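Local coordinates for outer membrane usher protein PapC (Escherichia coli, PDB 3L48) that serves as an outer membrane usher that exports and assembles pilus subunits, here represented by its C-terminal domain, at residues 26-31 with 45-50. Sequence-based numbering, arbitrary orientation.
Sequences ASVTSE and AWLSGV
V28 faces L47 and A45 with no flat group between them. The contact therefore has no ring face or ring edge. One methyl of L47 does most of the touching, against the CB and both methyls of V28. The indole of W46, the one aromatic ring in the two segments, takes no part. It meets the ring of F11 instead, with the planes at about 55°.

The main touch is a single methyl against a branch point. L47 CD2 lies 3.6 Å from V28 CB. The same CD2 is 3.7 Å from V28 CG1 and 3.9 Å from V28 CG2. It comes in nearly end-on, close to the line of the valine's CA–CB bond, and leans toward the hydrogen on CB. The two side chains cross at about a right angle. In V28, CG1 is anti to the backbone N (chi1 -173°) and CG2 is anti to the carbonyl carbon. This turns CG2 to the A45 side, where it faces A45 CB at 4.3 Å, a looser apolar contact.

The two strands belong to different sheets of the Ig-like sandwich. Strand 27-29 lies in the four-stranded antiparallel sheet, and strand 44-47 is at the edge of the three-stranded mixed sheet. The CA atoms of V28 and L47 are 7.8 Å apart, and their side chains bridge the gap. L56 touches both V28 and L47, while A12 lies against L47 and L14 against A45.

No hydrogen bond links the segments, and they bury only 100 Å² between them. All three touching residues are buried. The contact is thus purely apolar: it joins the two sheets through one close methyl contact and a looser one, by van der Waals packing and the exclusion of water.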
ATOM      1  N   ALA A  26      -5.641   8.718  -0.970  1.00 22.26           N
ATOM      2  CA  ALA A  26      -6.142   7.368  -0.734  1.00 21.09           C
ATOM      3  C   ALA A  26      -5.550   6.826   0.567  1.00 21.69           C
ATOM      4  O   ALA A  26      -4.453   7.217   0.963  1.00 21.60           O
ATOM      5  CB  ALA A  26      -5.780   6.459  -1.899  1.00 14.55           C
ATOM      6  N   SER A  27      -6.272   5.933   1.234  1.00 19.65           N
ATOM      7  CA  SER A  27      -5.764   5.330   2.462  1.00 23.77           C
ATOM      8  C   SER A  27      -5.305   3.894   2.234  1.00 21.96           C
ATOM      9  O   SER A  27      -5.836   3.188   1.380  1.00 19.19           O
ATOM     10  CB  SER A  27      -6.820   5.372   3.567  1.00 23.48           C
ATOM     11  OG  SER A  27      -7.939   4.581   3.218  1.00 31.83           O
ATOM     12  N   VAL A  28      -4.313   3.470   3.008  1.00 21.21           N
ATOM     13  CA  VAL A  28      -3.803   2.109   2.934  1.00 22.03           C
ATOM     14  C   VAL A  28      -4.038   1.429   4.277  1.00 25.92           C
ATOM     15  O   VAL A  28      -3.602   1.926   5.317  1.00 23.43           O
ATOM     16  CB  VAL A  28      -2.300   2.087   2.614  1.00 20.62           C
ATOM     17  CG1 VAL A  28      -1.835   0.663   2.363  1.00 19.15           C
ATOM     18  CG2 VAL A  28      -2.008   2.961   1.406  1.00 20.02           C
ATOM     19  N   THR A  29      -4.728   0.297   4.256  1.00 26.16           N
ATOM     20  CA  THR A  29      -5.123  -0.367   5.490  1.00 28.12           C
ATOM     21  C   THR A  29      -4.641  -1.808   5.535  1.00 33.79           C
ATOM     22  O   THR A  29      -4.543  -2.478   4.504  1.00 32.01           O
ATOM     23  CB  THR A  29      -6.651  -0.348   5.676  1.00 30.33           C
ATOM     24  OG1 THR A  29      -7.277  -0.935   4.532  1.00 27.30           O
ATOM     25  CG2 THR A  29      -7.153   1.081   5.843  1.00 32.31           C
ATOM     26  N   SER A  30      -4.343  -2.278   6.742  1.00 37.80           N
ATOM     27  CA  SER A  30      -3.874  -3.642   6.951  1.00 40.05           C
ATOM     28  C   SER A  30      -5.040  -4.618   6.918  1.00 43.57           C
ATOM     29  O   SER A  30      -6.203  -4.210   6.920  1.00 42.11           O
ATOM     30  CB  SER A  30      -3.146  -3.753   8.293  1.00 38.83           C
ATOM     31  OG  SER A  30      -4.036  -3.509   9.370  1.00 39.07           O
ATOM     32  N   GLU A  31      -4.723  -5.909   6.881  1.00 50.79           N
ATOM     33  CA  GLU A  31      -5.746  -6.943   6.959  1.00 59.03           C
ATOM     34  C   GLU A  31      -6.631  -6.668   8.166  1.00 63.33           C
ATOM     35  O   GLU A  31      -7.855  -6.797   8.101  1.00 64.61           O
ATOM     36  CB  GLU A  31      -5.107  -8.324   7.100  1.00 62.86           C
ATOM     37  CG  GLU A  31      -4.119  -8.682   6.002  1.00 64.34           C
ATOM     38  CD  GLU A  31      -3.483 -10.043   6.216  1.00 65.29           C
ATOM     39  OE1 GLU A  31      -3.316 -10.446   7.388  1.00 70.15           O
ATOM     40  OE2 GLU A  31      -3.144 -10.708   5.215  1.00 60.29           O
ATOM     41  N   ALA A  45       3.468   6.012  -0.984  1.00 15.73           N
ATOM     42  CA  ALA A  45       2.849   5.916   0.338  1.00 19.44           C
ATOM     43  C   ALA A  45       3.811   5.388   1.401  1.00 17.02           C
ATOM     44  O   ALA A  45       4.254   4.244   1.332  1.00 17.52           O
ATOM     45  CB  ALA A  45       1.601   5.041   0.286  1.00 18.29           C
ATOM     46  N   TRP A  46       4.123   6.226   2.384  1.00 14.88           N
ATOM     47  CA  TRP A  46       4.904   5.789   3.534  1.00 14.08           C
ATOM     48  C   TRP A  46       4.005   5.037   4.504  1.00 14.74           C
ATOM     49  O   TRP A  46       3.035   5.594   5.023  1.00 17.02           O
ATOM     50  CB  TRP A  46       5.543   6.986   4.236  1.00 11.59           C
ATOM     51  CG  TRP A  46       6.723   7.542   3.512  1.00 15.68           C
ATOM     52  CD1 TRP A  46       7.020   7.391   2.185  1.00 15.05           C
ATOM     53  CD2 TRP A  46       7.766   8.349   4.071  1.00 15.26           C
ATOM     54  NE1 TRP A  46       8.188   8.050   1.887  1.00 15.60           N
ATOM     55  CE2 TRP A  46       8.663   8.646   3.021  1.00 15.45           C
ATOM     56  CE3 TRP A  46       8.027   8.845   5.350  1.00 19.93           C
ATOM     57  CZ2 TRP A  46       9.804   9.422   3.222  1.00 17.35           C
ATOM     58  CZ3 TRP A  46       9.160   9.613   5.543  1.00 18.72           C
ATOM     59  CH2 TRP A  46      10.034   9.894   4.486  1.00 19.78           C
ATOM     60  N   LEU A  47       4.325   3.772   4.745  1.00 16.71           N
ATOM     61  CA  LEU A  47       3.493   2.929   5.595  1.00 19.28           C
ATOM     62  C   LEU A  47       4.167   2.612   6.930  1.00 22.04           C
ATOM     63  O   LEU A  47       5.327   2.198   6.973  1.00 19.19           O
ATOM     64  CB  LEU A  47       3.135   1.637   4.863  1.00 18.89           C
ATOM     65  CG  LEU A  47       2.554   1.811   3.458  1.00 20.14           C
ATOM     66  CD1 LEU A  47       2.436   0.468   2.759  1.00 18.61           C
ATOM     67  CD2 LEU A  47       1.207   2.510   3.510  1.00 20.97           C
ATOM     68  N   SER A  48       3.429   2.814   8.017  1.00 23.07           N
ATOM     69  CA  SER A  48       3.927   2.518   9.358  1.00 26.15           C
ATOM     70  C   SER A  48       3.359   1.197   9.867  1.00 25.30           C
ATOM     71  O   SER A  48       2.194   0.875   9.621  1.00 25.39           O
ATOM     72  CB  SER A  48       3.544   3.636  10.333  1.00 28.24           C
ATOM     73  OG  SER A  48       4.055   4.889   9.920  1.00 29.65           O
ATOM     74  N   GLY A  49       4.189   0.440  10.577  1.00 23.78           N
ATOM     75  CA  GLY A  49       3.749  -0.768  11.255  1.00 23.18           C
ATOM     76  C   GLY A  49       3.248  -1.859  10.333  1.00 24.17           C
ATOM     77  O   GLY A  49       2.305  -2.576  10.666  1.00 23.25           O
ATOM     78  N   VAL A  50       3.882  -1.988   9.172  1.00 20.62           N
ATOM     79  CA  VAL A  50       3.518  -3.021   8.211  1.00 23.64           C
ATOM     80  C   VAL A  50       4.078  -4.375   8.629  1.00 25.86           C
ATOM     81  O   VAL A  50       5.205  -4.470   9.113  1.00 27.14           O
ATOM     82  CB  VAL A  50       4.046  -2.693   6.799  1.00 24.06           C
ATOM     83  CG1 VAL A  50       3.537  -3.715   5.786  1.00 21.18           C
ATOM     84  CG2 VAL A  50       3.643  -1.287   6.395  1.00 18.78           C
TER